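Ditrans,polycis-undecaprenyl-diphosphate synthase ((2E,6E)-farnesyl-diphosphate specific) (Acinetobacter baumannii, PDB 6ACS) probably condenses eight isopentenyl diphosphates in sequence onto farnesyl diphosphate to make undecaprenyl diphosphate, the lipid carrier precursor for bacterial cell-wall polysaccharides. Local coordinates at residues G103-S106 against R107-S110; I143-A146 against A147-V150; A151-S155 against R156-D160. All blocks are in the same frame, centred on the assembly; numbering follows the deposited sequence. Where two conformers were deposited one is given.

Interaction 1: residues G103-S106 against R107-S110; sequences GDRS and RLPS
The carboxylate of Asp104 and the guanidinium of Arg107 stand almost perpendicular, their planes 89° apart. Asp104 OD2 lies 3.2 Å from Arg107 NH1 but well out of the guanidinium plane, which makes this a salt bridge of charge alone, with no N-H aimed at the oxygen. A water supplies the directional link, donating to Asp104 OD2 and accepting from Arg107 NH2. Asp104 OD1 is gripped twice: Ser106 OG donates to it on the syn side at 2.7 Å, and Ser106 N reaches it from above the plane at 2.9 Å. That backbone bond defines an Asx turn, overlapped by a type I beta turn from Arg105 to Leu108, in which Leu108 N donates to Arg105 O (3.2 Å, 168°). Together they shape the loop between strand 97-102 and helix 110-123, with Pro109 at the N-cap. A second water bridges Asp104 O and Arg107 N. Leu108 CG, anti to its carbonyl carbon (chi1 -63°), sits 3.7 Å from Asp104 O, and the side chain also packs on Val113 and Met116 of the following helix. Arg105 points its CB away from 107-110; its guanidinium pairs with Glu120 and donates from NH2 to Phe101 O.

Interaction 2: residues I143-A146 against A147-V150; sequences IANA and AKQV
Asn145 meets Lys148 and Gln149 one turn further along helix 139-155, the i to i+3 and i to i+4 spacings of an alpha-helix. Regular main-chain bonding establishes the helical frame: Ala147 N, Lys148 N, Gln149 N and Val150 N donate to the carbonyl oxygens of Ile143, Ala144, Asn145 and Ala146 respectively. The shortest of the four joins Lys148 N to Ala144 O at 2.8 Å.

Among the side chains, one direct polar bond is formed. Gln149 NE2 donates to Asn145 OD1 at 3.0 Å, with a bent N-H...O angle of 131°. The donor stands 54° above the Asn145 carbonyl plane, and the two amide planes are turned 56° apart, so the groups meet askew instead of as a flat amide pair. Asn145 CG is anti to its backbone N, which brings the amide alongside the next turn even though the CB starts away from it.

Van der Waals contact comes from aliphatic carbons lying against main-chain carbonyl oxygens: Gln149 CG lies 3.3 Å from Asn145 O, and Val150 CG2 approaches Ala146 O at 3.4 Å. The buried alanine face serves the fold and the dimer: Ala146 and Ala147 touch Phe169 of the same chain, while Ala147 also packs on Phe169 of the second subunit. Ile143 meets Ile143 of that subunit, placing this helix at the homodimer interface.

Solvent completes the polar side. Lys148 is modelled in two conformers; in the one described, its chain bends at chi3 and carries CE to 3.7 Å from Asn145 ND2. A single water then accepts from both residues, 2.8 Å from Asn145 ND2 and 3.0 Å from Lys148 NZ.

Interaction 3: residues A151-S155 against R156-D160; sequences AQAVS and RGEID
Ala153 and Val154 meet Ile159 in the tightly packed part of a Schellman motif that ends helix 139-155. Gly157, with positive phi (76°), turns the chain; Glu158 N donates to Ala153 O at 2.9 Å and Gly157 N to Val154 O at 2.9 Å. The reversal brings Ile159 back against the last turn, where its CD1 lies 3.8 Å from Ala153 CB. Val154 and Ile159 cross at about a right angle, and Val154 CA makes a CA-H...O contact of 3.4 Å to Ile159 O. Ile159 N is buried here without a partner.

The solvent side is polar, and there Arg156 rests on the helix by van der Waals contact, without a direct side-chain bond to it. Its guanidinium lays one face over Gln152 O and Ala153 CA, the chain bent at chi3 (-62°). In the guanidinium plane, Arg156 NE donates to Glu158 OE2 at 2.8 Å and Arg156 NH2 to Glu158 OE1 at 3.0 Å. One water donates to Val154 O and Ile159 O. The amide of Gln152 is shared: NE2 donates to Asp162 OD1 of the second subunit, while OE1 accepts at 2.7 Å from a water that accepts from Arg156 NH1.

Interactions 2 and 3 are successive parts of helix 139-155, their centres 12 Å apart: the first covers its middle turns, the second its C-terminal end and the exit toward helix 166-170. Both touch the second subunit, so the helix carries dimer contacts through to its cap. Interaction 1 belongs to the surface connection after strand 97-102, outermost in the sheet of this chain; its centre is 17 Å from that of interaction 2 and 25 Å from that of interaction 3, without touching either. Interactions 1 and 3 lie away from the predicted catalytic and substrate sites. Interaction 2 comes nearer, the Ile143 side chain being about 10 Å from that of Ile193, a predicted substrate-binding residue.

Interaction 1: residues G103-S106 against R107-S110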
ATOM      1  N   GLY B 103      12.042  -2.318  11.713  1.00 24.63           N
ATOM      2  CA  GLY B 103      12.980  -1.495  10.984  1.00 25.98           C
ATOM      3  C   GLY B 103      14.364  -2.099  10.975  1.00 31.03           C
ATOM      4  O   GLY B 103      14.629  -3.148  11.563  1.00 27.55           O
ATOM      5  N   ASP B 104      15.256  -1.411  10.277  1.00 26.88           N
ATOM      6  CA  ASP B 104      16.637  -1.835  10.111  1.00 31.27           C
ATOM      7  C   ASP B 104      17.392  -1.556  11.396  1.00 34.94           C
ATOM      8  O   ASP B 104      17.418  -0.414  11.869  1.00 36.72           O
ATOM      9  CB  ASP B 104      17.234  -1.078   8.931  1.00 32.90           C
ATOM     10  CG  ASP B 104      18.624  -1.551   8.538  1.00 38.64           C
ATOM     11  OD1 ASP B 104      19.248  -2.404   9.213  1.00 40.63           O
ATOM     12  OD2 ASP B 104      19.090  -1.037   7.502  1.00 41.70           O
ATOM     13  N   ARG B 105      17.991  -2.587  11.974  1.00 30.90           N
ATOM     14  CA  ARG B 105      18.758  -2.378  13.193  1.00 34.17           C
ATOM     15  C   ARG B 105      20.248  -2.350  12.930  1.00 36.84           C
ATOM     16  O   ARG B 105      21.012  -2.015  13.841  1.00 41.76           O
ATOM     17  CB  ARG B 105      18.434  -3.465  14.232  1.00 35.65           C
ATOM     18  CG  ARG B 105      16.956  -3.510  14.613  1.00 35.61           C
ATOM     19  CD  ARG B 105      16.673  -4.442  15.793  1.00 35.81           C
ATOM     20  NE  ARG B 105      15.229  -4.574  16.019  1.00 31.42           N
ATOM     21  CZ  ARG B 105      14.682  -5.285  17.005  1.00 37.96           C
ATOM     22  NH1 ARG B 105      15.457  -5.934  17.871  1.00 40.39           N
ATOM     23  NH2 ARG B 105      13.365  -5.341  17.134  1.00 36.84           N
ATOM     24  N   SER B 106      20.669  -2.632  11.697  1.00 37.64           N
ATOM     25  CA  SER B 106      22.088  -2.847  11.435  1.00 42.62           C
ATOM     26  C   SER B 106      22.917  -1.580  11.597  1.00 48.16           C
ATOM     27  O   SER B 106      24.127  -1.677  11.831  1.00 57.13           O
ATOM     28  CB  SER B 106      22.281  -3.442  10.038  1.00 42.39           C
ATOM     29  OG  SER B 106      21.918  -2.522   9.022  1.00 44.76           O
ATOM     30  N   ARG B 107      22.315  -0.400  11.488  1.00 47.85           N
ATOM     31  CA  ARG B 107      23.056   0.845  11.636  1.00 53.75           C
ATOM     32  C   ARG B 107      22.664   1.634  12.881  1.00 52.91           C
ATOM     33  O   ARG B 107      23.043   2.803  13.008  1.00 56.94           O
ATOM     34  CB  ARG B 107      22.923   1.698  10.372  1.00 63.30           C
ATOM     35  CG  ARG B 107      23.539   1.021   9.142  1.00 71.40           C
ATOM     36  CD  ARG B 107      23.576   1.927   7.922  1.00 77.71           C
ATOM     37  NE  ARG B 107      22.282   2.541   7.640  1.00 83.44           N
ATOM     38  CZ  ARG B 107      21.327   1.971   6.909  1.00 84.87           C
ATOM     39  NH1 ARG B 107      21.520   0.770   6.377  1.00 85.88           N
ATOM     40  NH2 ARG B 107      20.179   2.605   6.706  1.00 83.33           N
ATOM     41  N   LEU B 108      21.932   1.019  13.820  1.00 46.25           N
ATOM     42  CA  LEU B 108      21.569   1.723  15.039  1.00 43.18           C
ATOM     43  C   LEU B 108      22.687   1.622  16.074  1.00 44.82           C
ATOM     44  O   LEU B 108      23.450   0.651  16.078  1.00 45.77           O
ATOM     45  CB  LEU B 108      20.294   1.142  15.630  1.00 42.02           C
ATOM     46  CG  LEU B 108      19.028   1.259  14.799  1.00 42.66           C
ATOM     47  CD1 LEU B 108      17.871   0.663  15.585  1.00 39.90           C
ATOM     48  CD2 LEU B 108      18.775   2.724  14.478  1.00 42.08           C
ATOM     49  N   PRO B 109      22.793   2.597  16.980  1.00 44.72           N
ATOM     50  CA  PRO B 109      23.773   2.469  18.065  1.00 49.99           C
ATOM     51  C   PRO B 109      23.513   1.196  18.856  1.00 50.16           C
ATOM     52  O   PRO B 109      22.364   0.815  19.096  1.00 45.37           O
ATOM     53  CB  PRO B 109      23.529   3.720  18.923  1.00 49.83           C
ATOM     54  CG  PRO B 109      22.777   4.673  18.045  1.00 50.13           C
ATOM     55  CD  PRO B 109      21.982   3.825  17.094  1.00 45.07           C
ATOM     56  N   SER B 110      24.599   0.542  19.267  1.00 51.79           N
ATOM     57  CA  SER B 110      24.472  -0.738  19.958  1.00 55.15           C
ATOM     58  C   SER B 110      23.671  -0.607  21.248  1.00 53.91           C
ATOM     59  O   SER B 110      22.951  -1.539  21.625  1.00 57.88           O
ATOM     60  CB  SER B 110      25.856  -1.332  20.225  1.00 57.93           C
ATOM     61  OG  SER B 110      26.681  -0.416  20.918  1.00 61.10           O
TER
HETATM   62  O   HOH W   1      17.505   1.058   5.865  1.00 49.78           O
HETATM   63  O   HOH W   2      19.609   0.866  10.926  1.00 50.09           O

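Interaction 2: residues I143-A146 against A147-V150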
ATOM      1  N   ILE B 143       9.969  -4.941   2.624  1.00 18.83           N
ATOM      2  CA  ILE B 143       9.706  -5.879   1.543  1.00 20.99           C
ATOM      3  C   ILE B 143      11.008  -6.419   0.955  1.00 20.64           C
ATOM      4  O   ILE B 143      11.145  -7.629   0.723  1.00 20.62           O
ATOM      5  CB  ILE B 143       8.829  -5.182   0.491  1.00 19.94           C
ATOM      6  CG1 ILE B 143       7.386  -5.085   1.017  1.00 22.56           C
ATOM      7  CG2 ILE B 143       8.893  -5.894  -0.866  1.00 18.91           C
ATOM      8  CD1 ILE B 143       6.543  -4.022   0.317  1.00 21.82           C
ATOM      9  N   ALA B 144      11.988  -5.542   0.703  1.00 20.18           N
ATOM     10  CA  ALA B 144      13.242  -6.022   0.123  1.00 19.47           C
ATOM     11  C   ALA B 144      14.028  -6.864   1.125  1.00 21.96           C
ATOM     12  O   ALA B 144      14.737  -7.791   0.733  1.00 23.58           O
ATOM     13  CB  ALA B 144      14.084  -4.842  -0.406  1.00 21.96           C
ATOM     14  N   ASN B 145      13.896  -6.569   2.421  1.00 22.36           N
ATOM     15  CA  ASN B 145      14.519  -7.385   3.460  1.00 25.11           C
ATOM     16  C   ASN B 145      13.911  -8.785   3.496  1.00 22.25           C
ATOM     17  O   ASN B 145      14.634  -9.787   3.633  1.00 23.24           O
ATOM     18  CB  ASN B 145      14.347  -6.679   4.808  1.00 23.26           C
ATOM     19  CG  ASN B 145      14.999  -7.429   5.951  1.00 27.08           C
ATOM     20  OD1 ASN B 145      14.328  -7.980   6.830  1.00 31.99           O
ATOM     21  ND2 ASN B 145      16.307  -7.447   5.952  1.00 22.27           N
ATOM     22  N   ALA B 146      12.581  -8.868   3.364  1.00 21.44           N
ATOM     23  CA  ALA B 146      11.930 -10.169   3.226  1.00 21.83           C
ATOM     24  C   ALA B 146      12.457 -10.914   1.992  1.00 21.96           C
ATOM     25  O   ALA B 146      12.756 -12.118   2.043  1.00 21.62           O
ATOM     26  CB  ALA B 146      10.407  -9.979   3.140  1.00 20.81           C
ATOM     27  N   ALA B 147      12.579 -10.203   0.868  1.00 22.24           N
ATOM     28  CA  ALA B 147      13.078 -10.836  -0.358  1.00 21.73           C
ATOM     29  C   ALA B 147      14.505 -11.338  -0.186  1.00 24.60           C
ATOM     30  O   ALA B 147      14.868 -12.414  -0.693  1.00 23.41           O
ATOM     31  CB  ALA B 147      12.992  -9.846  -1.526  1.00 20.65           C
ATOM     32  N   LYS B 148      15.324 -10.573   0.538  1.00 22.37           N
ATOM     33  CA  LYS B 148      16.696 -10.978   0.815  1.00 23.45           C
ATOM     34  C   LYS B 148      16.723 -12.252   1.642  1.00 22.15           C
ATOM     35  O   LYS B 148      17.498 -13.163   1.360  1.00 22.21           O
ATOM     36  CB  LYS B 148      17.440  -9.857   1.544  1.00 22.67           C
ATOM     37  CG  LYS B 148      18.847 -10.248   1.977  1.00 23.49           C
ATOM     38  CD  LYS B 148      19.620  -9.047   2.573  1.00 29.76           C
ATOM     39  CE  LYS B 148      19.177  -8.714   3.979  0.59 31.91           C
ATOM     40  NZ  LYS B 148      20.197  -7.846   4.642  0.59 36.73           N
ATOM     41  N   GLN B 149      15.895 -12.323   2.689  1.00 21.52           N
ATOM     42  CA  GLN B 149      15.891 -13.518   3.523  1.00 21.74           C
ATOM     43  C   GLN B 149      15.455 -14.749   2.739  1.00 23.19           C
ATOM     44  O   GLN B 149      16.035 -15.839   2.887  1.00 26.16           O
ATOM     45  CB  GLN B 149      14.963 -13.310   4.715  1.00 22.90           C
ATOM     46  CG  GLN B 149      15.426 -12.273   5.699  1.00 28.79           C
ATOM     47  CD  GLN B 149      14.413 -12.128   6.809  1.00 35.79           C
ATOM     48  OE1 GLN B 149      14.089 -13.103   7.481  1.00 31.86           O
ATOM     49  NE2 GLN B 149      13.861 -10.931   6.968  1.00 41.51           N
ATOM     50  N   VAL B 150      14.424 -14.598   1.910  1.00 22.64           N
ATOM     51  CA  VAL B 150      13.968 -15.709   1.073  1.00 23.67           C
ATOM     52  C   VAL B 150      15.070 -16.147   0.112  1.00 25.50           C
ATOM     53  O   VAL B 150      15.356 -17.347  -0.041  1.00 24.03           O
ATOM     54  CB  VAL B 150      12.700 -15.298   0.308  1.00 24.91           C
ATOM     55  CG1 VAL B 150      12.370 -16.326  -0.748  1.00 28.96           C
ATOM     56  CG2 VAL B 150      11.548 -15.168   1.290  1.00 27.67           C
TER
HETATM   57  O   HOH W   3      17.972  -5.790   4.474  1.00 39.08           O

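Interaction 3: residues A151-S155 against R156-D160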
ATOM      1  N   ALA B 151      15.714 -15.179  -0.541  1.00 22.52           N
ATOM      2  CA  ALA B 151      16.789 -15.509  -1.478  1.00 24.69           C
ATOM      3  C   ALA B 151      17.993 -16.123  -0.771  1.00 25.75           C
ATOM      4  O   ALA B 151      18.675 -16.979  -1.340  1.00 28.46           O
ATOM      5  CB  ALA B 151      17.213 -14.259  -2.232  1.00 25.25           C
ATOM      6  N   GLN B 152      18.304 -15.680   0.444  1.00 25.26           N
ATOM      7  CA  GLN B 152      19.378 -16.328   1.192  1.00 26.72           C
ATOM      8  C   GLN B 152      19.040 -17.784   1.456  1.00 29.64           C
ATOM      9  O   GLN B 152      19.908 -18.659   1.353  1.00 29.17           O
ATOM     10  CB  GLN B 152      19.641 -15.589   2.507  1.00 26.38           C
ATOM     11  CG  GLN B 152      20.340 -14.254   2.290  1.00 28.73           C
ATOM     12  CD  GLN B 152      20.370 -13.401   3.542  1.00 35.65           C
ATOM     13  OE1 GLN B 152      19.451 -13.447   4.364  1.00 36.83           O
ATOM     14  NE2 GLN B 152      21.434 -12.619   3.698  1.00 38.68           N
ATOM     15  N   ALA B 153      17.780 -18.069   1.793  1.00 29.60           N
ATOM     16  CA  ALA B 153      17.388 -19.468   1.954  1.00 30.20           C
ATOM     17  C   ALA B 153      17.525 -20.243   0.642  1.00 28.85           C
ATOM     18  O   ALA B 153      17.955 -21.403   0.640  1.00 32.87           O
ATOM     19  CB  ALA B 153      15.964 -19.553   2.506  1.00 29.42           C
ATOM     20  N   VAL B 154      17.144 -19.631  -0.482  1.00 27.34           N
ATOM     21  CA  VAL B 154      17.334 -20.280  -1.784  1.00 25.56           C
ATOM     22  C   VAL B 154      18.820 -20.547  -2.043  1.00 29.62           C
ATOM     23  O   VAL B 154      19.206 -21.621  -2.535  1.00 31.65           O
ATOM     24  CB  VAL B 154      16.711 -19.418  -2.894  1.00 24.98           C
ATOM     25  CG1 VAL B 154      17.112 -19.912  -4.315  1.00 27.72           C
ATOM     26  CG2 VAL B 154      15.167 -19.351  -2.732  1.00 24.08           C
ATOM     27  N   SER B 155      19.670 -19.574  -1.716  1.00 29.66           N
ATOM     28  CA  SER B 155      21.111 -19.709  -1.928  1.00 31.13           C
ATOM     29  C   SER B 155      21.678 -20.862  -1.121  1.00 34.51           C
ATOM     30  O   SER B 155      22.623 -21.533  -1.564  1.00 35.74           O
ATOM     31  CB  SER B 155      21.817 -18.402  -1.557  1.00 35.43           C
ATOM     32  OG  SER B 155      23.166 -18.384  -2.003  1.00 46.04           O
ATOM     33  N   ARG B 156      21.110 -21.121   0.054  1.00 33.13           N
ATOM     34  CA  ARG B 156      21.545 -22.238   0.881  1.00 35.59           C
ATOM     35  C   ARG B 156      20.954 -23.569   0.435  1.00 37.86           C
ATOM     36  O   ARG B 156      21.270 -24.601   1.045  1.00 38.80           O
ATOM     37  CB  ARG B 156      21.183 -21.982   2.356  1.00 35.58           C
ATOM     38  CG  ARG B 156      21.846 -20.749   2.973  1.00 40.45           C
ATOM     39  CD  ARG B 156      21.635 -20.645   4.501  1.00 41.47           C
ATOM     40  NE  ARG B 156      20.225 -20.522   4.882  1.00 41.48           N
ATOM     41  CZ  ARG B 156      19.588 -19.363   5.068  1.00 40.35           C
ATOM     42  NH1 ARG B 156      20.230 -18.209   4.920  1.00 40.45           N
ATOM     43  NH2 ARG B 156      18.304 -19.359   5.401  1.00 34.74           N
ATOM     44  N   GLY B 157      20.124 -23.581  -0.602  1.00 33.94           N
ATOM     45  CA  GLY B 157      19.455 -24.793  -1.030  1.00 32.68           C
ATOM     46  C   GLY B 157      18.288 -25.212  -0.162  1.00 33.78           C
ATOM     47  O   GLY B 157      17.837 -26.357  -0.263  1.00 35.12           O
ATOM     48  N   GLU B 158      17.777 -24.322   0.688  1.00 29.51           N
ATOM     49  CA  GLU B 158      16.682 -24.692   1.584  1.00 32.39           C
ATOM     50  C   GLU B 158      15.311 -24.532   0.938  1.00 36.01           C
ATOM     51  O   GLU B 158      14.341 -25.160   1.389  1.00 40.85           O
ATOM     52  CB  GLU B 158      16.748 -23.851   2.861  1.00 37.21           C
ATOM     53  CG  GLU B 158      18.037 -24.054   3.649  1.00 42.74           C
ATOM     54  CD  GLU B 158      18.226 -23.024   4.743  1.00 45.45           C
ATOM     55  OE1 GLU B 158      17.356 -22.134   4.884  1.00 44.68           O
ATOM     56  OE2 GLU B 158      19.248 -23.105   5.458  1.00 42.78           O
ATOM     57  N   ILE B 159      15.213 -23.699  -0.094  1.00 30.28           N
ATOM     58  CA  ILE B 159      13.964 -23.383  -0.774  1.00 29.06           C
ATOM     59  C   ILE B 159      14.249 -23.367  -2.265  1.00 31.79           C
ATOM     60  O   ILE B 159      15.302 -22.882  -2.700  1.00 30.93           O
ATOM     61  CB  ILE B 159      13.405 -22.021  -0.306  1.00 30.86           C
ATOM     62  CG1 ILE B 159      13.037 -22.074   1.175  1.00 34.10           C
ATOM     63  CG2 ILE B 159      12.190 -21.599  -1.134  1.00 35.94           C
ATOM     64  CD1 ILE B 159      12.419 -20.768   1.684  1.00 35.02           C
ATOM     65  N   ASP B 160      13.329 -23.926  -3.040  1.00 30.02           N
ATOM     66  CA  ASP B 160      13.347 -23.791  -4.489  1.00 29.99           C
ATOM     67  C   ASP B 160      12.655 -22.482  -4.857  1.00 31.21           C
ATOM     68  O   ASP B 160      11.539 -22.214  -4.400  1.00 29.15           O
ATOM     69  CB  ASP B 160      12.659 -24.998  -5.130  1.00 36.75           C
ATOM     70  CG  ASP B 160      12.766 -25.023  -6.647  1.00 48.73           C
ATOM     71  OD1 ASP B 160      12.855 -23.956  -7.292  1.00 50.31           O
ATOM     72  OD2 ASP B 160      12.784 -26.150  -7.200  1.00 55.52           O
TER
HETATM   73  O   HOH W   4      19.272 -15.509   6.167  1.00 55.29           O
HETATM   74  O   HOH W   5      17.574 -23.643  -3.824  1.00 39.10           O